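Local coordinates for protein probable threonyl-tRNA synthetase 1 (Aeropyrum pernix, PDB 3A32) that probably catalyses the attachment of threonine to its tRNA, activating the amino acid with ATP first, and probably cannot itself clear serine mischarged to that tRNA, at residues D176-V181 with I281-N286; E230-A235 with P259-I264. One frame throughout, in Å; residues are numbered along the deposited sequence.

Interaction 1: residues D176-V181 with I281-N286; sequences DVVYDV and IQFDFN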
loop_
_atom_site.group_PDB
_atom_site.type_symbol
_atom_site.label_atom_id
_atom_site.label_comp_id
_atom_site.label_asym_id
_atom_site.label_seq_id
_atom_site.Cartn_x
_atom_site.Cartn_y
_atom_site.Cartn_z
ATOM N N ASP A 176 19.962 0.940 -22.644
ATOM C CA ASP A 176 18.510 1.095 -22.768
ATOM C C ASP A 176 17.813 1.168 -21.391
ATOM O O ASP A 176 16.841 1.915 -21.213
ATOM C CB ASP A 176 17.923 -0.103 -23.526
ATOM C CG ASP A 176 18.110 -0.033 -25.087
ATOM O OD1 ASP A 176 18.509 0.982 -25.669
ATOM O OD2 ASP A 176 17.861 -1.057 -25.741
ATOM N N VAL A 177 18.270 0.342 -20.450
ATOM C CA VAL A 177 17.741 0.323 -19.117
ATOM C C VAL A 177 17.966 1.664 -18.421
ATOM O O VAL A 177 17.031 2.234 -17.833
ATOM C CB VAL A 177 18.355 -0.856 -18.311
ATOM C CG1 VAL A 177 18.323 -0.570 -16.825
ATOM C CG2 VAL A 177 17.625 -2.207 -18.658
ATOM N N VAL A 178 19.194 2.193 -18.533
ATOM C CA VAL A 178 19.535 3.502 -17.972
ATOM C C VAL A 178 18.657 4.602 -18.543
ATOM O O VAL A 178 18.127 5.463 -17.797
ATOM C CB VAL A 178 21.089 3.854 -18.097
ATOM C CG1 VAL A 178 21.392 5.267 -17.512
ATOM C CG2 VAL A 178 21.906 2.852 -17.356
ATOM N N TYR A 179 18.518 4.584 -19.872
ATOM C CA TYR A 179 17.719 5.548 -20.575
ATOM C C TYR A 179 16.247 5.447 -20.143
ATOM O O TYR A 179 15.618 6.460 -19.857
ATOM C CB TYR A 179 17.878 5.365 -22.091
ATOM C CG TYR A 179 17.095 6.384 -22.875
ATOM C CD1 TYR A 179 17.581 7.700 -23.052
ATOM C CD2 TYR A 179 15.852 6.050 -23.415
ATOM C CE1 TYR A 179 16.821 8.641 -23.744
ATOM C CE2 TYR A 179 15.109 6.968 -24.122
ATOM C CZ TYR A 179 15.593 8.235 -24.283
ATOM O OH TYR A 179 14.797 9.108 -24.973
ATOM N N ASP A 180 15.712 4.228 -20.096
ATOM C CA ASP A 180 14.343 3.979 -19.717
ATOM C C ASP A 180 14.002 4.487 -18.325
ATOM O O ASP A 180 12.871 4.965 -18.109
ATOM C CB ASP A 180 14.027 2.484 -19.787
ATOM C CG ASP A 180 13.906 1.960 -21.269
ATOM O OD1 ASP A 180 13.909 2.758 -22.222
ATOM O OD2 ASP A 180 13.796 0.730 -21.456
ATOM N N VAL A 181 14.972 4.390 -17.400
ATOM C CA VAL A 181 14.771 4.889 -16.022
ATOM C C VAL A 181 14.660 6.385 -16.059
ATOM O O VAL A 181 13.779 6.933 -15.401
ATOM C CB VAL A 181 15.846 4.406 -15.015
ATOM C CG1 VAL A 181 15.680 5.110 -13.632
ATOM C CG2 VAL A 181 15.731 2.876 -14.837
ATOM N N ILE A 281 20.450 6.817 -10.377
ATOM C CA ILE A 281 20.747 5.509 -10.937
ATOM C C ILE A 281 22.163 5.169 -10.493
ATOM O O ILE A 281 23.114 5.812 -10.939
ATOM C CB ILE A 281 20.652 5.449 -12.513
ATOM C CG1 ILE A 281 19.284 5.921 -12.982
ATOM C CG2 ILE A 281 20.943 4.020 -13.040
ATOM C CD1 ILE A 281 19.208 6.114 -14.460
ATOM N N GLN A 282 22.280 4.119 -9.674
ATOM C CA GLN A 282 23.520 3.714 -9.030
ATOM C C GLN A 282 23.937 2.245 -9.306
ATOM O O GLN A 282 23.294 1.298 -8.854
ATOM C CB GLN A 282 23.367 3.944 -7.517
ATOM C CG GLN A 282 24.528 3.403 -6.692
ATOM C CD GLN A 282 25.724 4.337 -6.739
ATOM O OE1 GLN A 282 25.642 5.472 -6.267
ATOM N NE2 GLN A 282 26.858 3.852 -7.289
ATOM N N PHE A 283 24.991 2.084 -10.089
ATOM C CA PHE A 283 25.756 0.851 -10.222
ATOM C C PHE A 283 26.490 0.392 -8.972
ATOM O O PHE A 283 26.926 1.190 -8.126
ATOM C CB PHE A 283 26.792 1.033 -11.331
ATOM C CG PHE A 283 26.182 1.136 -12.693
ATOM C CD1 PHE A 283 26.168 0.030 -13.546
ATOM C CD2 PHE A 283 25.602 2.334 -13.120
ATOM C CE1 PHE A 283 25.568 0.121 -14.816
ATOM C CE2 PHE A 283 25.034 2.445 -14.375
ATOM C CZ PHE A 283 25.002 1.338 -15.233
ATOM N N ASP A 284 26.693 -0.910 -8.924
ATOM C CA ASP A 284 27.169 -1.570 -7.754
ATOM C C ASP A 284 28.004 -2.760 -8.209
ATOM O O ASP A 284 27.508 -3.656 -8.925
ATOM C CB ASP A 284 25.987 -1.979 -6.876
ATOM C CG ASP A 284 26.396 -2.305 -5.460
ATOM O OD1 ASP A 284 27.465 -2.965 -5.287
ATOM O OD2 ASP A 284 25.643 -1.910 -4.522
ATOM N N PHE A 285 29.285 -2.706 -7.832
ATOM C CA PHE A 285 30.316 -3.735 -8.132
ATOM C C PHE A 285 30.579 -4.576 -6.878
ATOM O O PHE A 285 31.173 -5.652 -6.932
ATOM C CB PHE A 285 31.598 -3.040 -8.615
ATOM C CG PHE A 285 31.374 -2.204 -9.858
ATOM C CD1 PHE A 285 30.456 -2.639 -10.856
ATOM C CD2 PHE A 285 32.044 -1.014 -10.046
ATOM C CE1 PHE A 285 30.227 -1.887 -11.976
ATOM C CE2 PHE A 285 31.837 -0.250 -11.221
ATOM C CZ PHE A 285 30.929 -0.672 -12.166
ATOM N N ASN A 286 30.065 -4.088 -5.762
ATOM C CA ASN A 286 30.147 -4.752 -4.503
ATOM C C ASN A 286 29.143 -5.914 -4.376
ATOM O O ASN A 286 29.560 -7.049 -4.091
ATOM C CB ASN A 286 29.959 -3.719 -3.391
ATOM C CG ASN A 286 30.062 -4.328 -1.990
ATOM O OD1 ASN A 286 31.033 -5.019 -1.661
ATOM N ND2 ASN A 286 29.070 -4.024 -1.141
#
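Val181 and Ile281 reach toward each other tip to tip, Val181 CG1 lying 3.8 Å from Ile281 CG1 and equally near its CD1. Ile281 turns CG1 beside its own backbone N (chi1 -55°) and then runs on extended (chi2 170°), which carries CD1 across to the helix. There the methyl lies 3.6 Å from the backbone O of Val178 and 3.8 Å from Val178 CG1, so it is held between two residues one helical turn apart. Val178 divides its methyls: CG1, anti to the backbone N, goes to Ile281, while CG2 comes to Phe283 CZ obliquely, at 4.0 Å. No hydrogen bond crosses this buried contact, whose side chains are all apolar. Farther along segment 281-286 polar groups take over: Gln282 NE2 gives a nearly straight 2.8 Å bond to Phe283 O, in the carbonyl plane. Asp284 OD1 accepts a weak capping bond from Asn286 N and a hydrogen bond from Leu287 N, and its OD2 is hydrogen-bonded to NE2 of the zinc ligand His310. The axes of 176-181 and 281-284 run roughly antiparallel (150°), helix 174-191 packing on the largely antiparallel sheet that forms the catalytic core of class II aminoacyl-tRNA synthetases.

Interaction 2: residues E230-A235 with P259-I264; sequences EALREA and PKLDFI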
loop_
_atom_site.group_PDB
_atom_site.type_symbol
_atom_site.label_atom_id
_atom_site.label_comp_id
_atom_site.label_asym_id
_atom_site.label_seq_id
_atom_site.Cartn_x
_atom_site.Cartn_y
_atom_site.Cartn_z
ATOM N N GLU A 230 30.571 4.171 -19.361
ATOM C CA GLU A 230 30.192 4.284 -20.736
ATOM C C GLU A 230 28.696 3.984 -20.957
ATOM O O GLU A 230 28.076 4.612 -21.801
ATOM C CB GLU A 230 31.140 3.458 -21.603
ATOM C CG GLU A 230 30.584 2.291 -22.202
ATOM C CD GLU A 230 30.485 2.480 -23.687
ATOM O OE1 GLU A 230 30.866 1.525 -24.424
ATOM O OE2 GLU A 230 30.064 3.609 -24.097
ATOM N N ALA A 231 28.079 3.109 -20.165
ATOM C CA ALA A 231 26.586 3.007 -20.268
ATOM C C ALA A 231 25.877 4.345 -19.927
ATOM O O ALA A 231 24.947 4.774 -20.631
ATOM C CB ALA A 231 26.041 1.843 -19.441
ATOM N N LEU A 232 26.374 5.027 -18.888
ATOM C CA LEU A 232 25.825 6.315 -18.436
ATOM C C LEU A 232 26.056 7.448 -19.397
ATOM O O LEU A 232 25.244 8.376 -19.471
ATOM C CB LEU A 232 26.404 6.692 -17.059
ATOM C CG LEU A 232 26.055 5.773 -15.896
ATOM C CD1 LEU A 232 26.916 6.099 -14.646
ATOM C CD2 LEU A 232 24.536 5.838 -15.553
ATOM N N ARG A 233 27.186 7.405 -20.111
ATOM C CA ARG A 233 27.513 8.435 -21.081
ATOM C C ARG A 233 26.635 8.336 -22.312
ATOM O O ARG A 233 26.092 9.346 -22.755
ATOM C CB ARG A 233 29.001 8.396 -21.469
ATOM C CG ARG A 233 29.902 8.934 -20.403
ATOM C CD ARG A 233 31.338 8.945 -20.863
ATOM N NE ARG A 233 32.194 9.400 -19.789
ATOM C CZ ARG A 233 33.186 8.684 -19.282
ATOM N NH1 ARG A 233 33.466 7.482 -19.779
ATOM N NH2 ARG A 233 33.926 9.179 -18.306
ATOM N N GLU A 234 26.474 7.131 -22.851
ATOM C CA GLU A 234 25.589 6.924 -23.996
ATOM C C GLU A 234 24.144 7.252 -23.686
ATOM O O GLU A 234 23.489 7.913 -24.467
ATOM C CB GLU A 234 25.674 5.487 -24.511
ATOM C CG GLU A 234 27.005 5.152 -25.125
ATOM C CD GLU A 234 27.259 5.866 -26.514
ATOM O OE1 GLU A 234 26.386 6.661 -27.004
ATOM O OE2 GLU A 234 28.352 5.601 -27.089
ATOM N N ALA A 235 23.660 6.776 -22.540
ATOM C CA ALA A 235 22.291 7.056 -22.109
ATOM C C ALA A 235 22.050 8.566 -21.967
ATOM O O ALA A 235 21.075 9.091 -22.522
ATOM C CB ALA A 235 21.924 6.286 -20.798
ATOM N N PRO A 259 29.727 3.914 -10.359
ATOM C CA PRO A 259 29.357 5.260 -10.822
ATOM C C PRO A 259 27.835 5.451 -10.762
ATOM O O PRO A 259 27.099 4.456 -10.535
ATOM C CB PRO A 259 29.821 5.277 -12.271
ATOM C CG PRO A 259 29.770 3.819 -12.704
ATOM C CD PRO A 259 30.019 2.982 -11.473
ATOM N N LYS A 260 27.370 6.692 -10.964
ATOM C CA LYS A 260 25.943 7.011 -10.855
ATOM C C LYS A 260 25.521 8.201 -11.684
ATOM O O LYS A 260 26.340 8.968 -12.160
ATOM C CB LYS A 260 25.553 7.287 -9.391
ATOM C CG LYS A 260 26.484 8.287 -8.697
ATOM C CD LYS A 260 25.866 8.862 -7.404
ATOM C CE LYS A 260 26.889 9.788 -6.718
ATOM N NZ LYS A 260 26.228 10.538 -5.605
ATOM N N LEU A 261 24.209 8.356 -11.800
ATOM C CA LEU A 261 23.569 9.489 -12.422
ATOM C C LEU A 261 22.494 10.009 -11.453
ATOM O O LEU A 261 21.671 9.223 -10.919
ATOM C CB LEU A 261 22.933 8.971 -13.698
ATOM C CG LEU A 261 22.104 9.784 -14.654
ATOM C CD1 LEU A 261 22.055 8.995 -15.947
ATOM C CD2 LEU A 261 20.674 10.063 -14.096
ATOM N N ASP A 262 22.456 11.324 -11.254
ATOM C CA ASP A 262 21.452 11.943 -10.381
ATOM C C ASP A 262 20.531 12.791 -11.207
ATOM O O ASP A 262 20.965 13.435 -12.154
ATOM C CB ASP A 262 22.119 12.806 -9.335
ATOM C CG ASP A 262 22.840 11.966 -8.301
ATOM O OD1 ASP A 262 22.175 11.030 -7.770
ATOM O OD2 ASP A 262 24.056 12.212 -8.067
ATOM N N PHE A 263 19.252 12.732 -10.856
ATOM C CA PHE A 263 18.203 13.532 -11.480
ATOM C C PHE A 263 18.038 14.837 -10.717
ATOM O O PHE A 263 17.763 14.815 -9.527
ATOM C CB PHE A 263 16.872 12.798 -11.356
ATOM C CG PHE A 263 16.847 11.443 -12.030
ATOM C CD1 PHE A 263 17.272 11.290 -13.383
ATOM C CD2 PHE A 263 16.341 10.340 -11.357
ATOM C CE1 PHE A 263 17.199 10.062 -13.991
ATOM C CE2 PHE A 263 16.264 9.105 -11.979
ATOM C CZ PHE A 263 16.685 8.969 -13.272
ATOM N N ILE A 264 18.152 15.955 -11.407
ATOM C CA ILE A 264 18.165 17.228 -10.753
ATOM C C ILE A 264 17.233 18.203 -11.458
ATOM O O ILE A 264 17.496 18.603 -12.591
ATOM C CB ILE A 264 19.598 17.851 -10.724
ATOM C CG1 ILE A 264 20.534 17.023 -9.845
ATOM C CG2 ILE A 264 19.541 19.259 -10.139
ATOM C CD1 ILE A 264 21.898 17.030 -10.362
#
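Leu232 sets its two methyls on different parts of segment 259-264, joining helix 222-243 to strand 260-268 in the alpha/beta layering of the class II synthetase catalytic domain. With CG beside the backbone N (chi1 -64°) and anti to the carbonyl carbon, the isobutyl fork opens toward the strand. CD1 enters where the loop becomes strand: it lies 3.8 Å from Pro259 CB, a little farther from CG of the same ring, and 3.8 Å from both the N and the O of Lys260, so it rests on backbone as well as on side chain. CD2 turns to Leu261, 4.0 Å from CB and 4.0 Å from CD1, the two leucines crossing at a slant. Leu261 brings CD1 there by placing CG anti to its backbone N (chi1 177°). This is the tight, buried side, and Phe283 and Val178 also pack against Leu232. An alanine in place of Leu232 would lose both methyls and would probably leave Pro259 and Leu261 without their main apolar partner on this segment of the helix. Away from this side chain the contact thins quickly: Ala235 points toward the strand, but its CB stays 5.6 Å from the nearest strand atom. On the outer side of the helix, Glu230 and Arg233 are exposed, and Arg233 NH2 forms a salt bridge with Glu249. Across the strand, Lys260 points away from the helix, its chain extended beyond CG, and its partly exposed side chain follows the far face of the sheet beside Gln282 and Ser207. There Lys260 NZ makes a long salt bridge of 3.7 Å to Asp262 OD2, whose other oxygen, OD1, is hydrogen-bonded to Thr280 OG1.

Overall arrangement
Interactions 1 and 2 place two different helices, 174-191 and 222-243, on neighbouring antiparallel strands of one sheet, with centres about 8 Å apart. The strands are joined by probable backbone hydrogen bonds, Ile281 N to Leu261 O at 2.8 Å and Phe283 N to Pro259 O at 3.2 Å. Both contacts are buried and mainly apolar, without a hydrogen bond between helix and strand. They share a core, in which Val178 also touches Leu261 and Ala235. Their polar surroundings differ: segment 281-286 is tied directly to a zinc ligand by the hydrogen bond from Asp284 to His310, whereas interaction 2 is flanked by ion pairs, Arg233 with Glu249 and, at long range, Lys260 with Asp262.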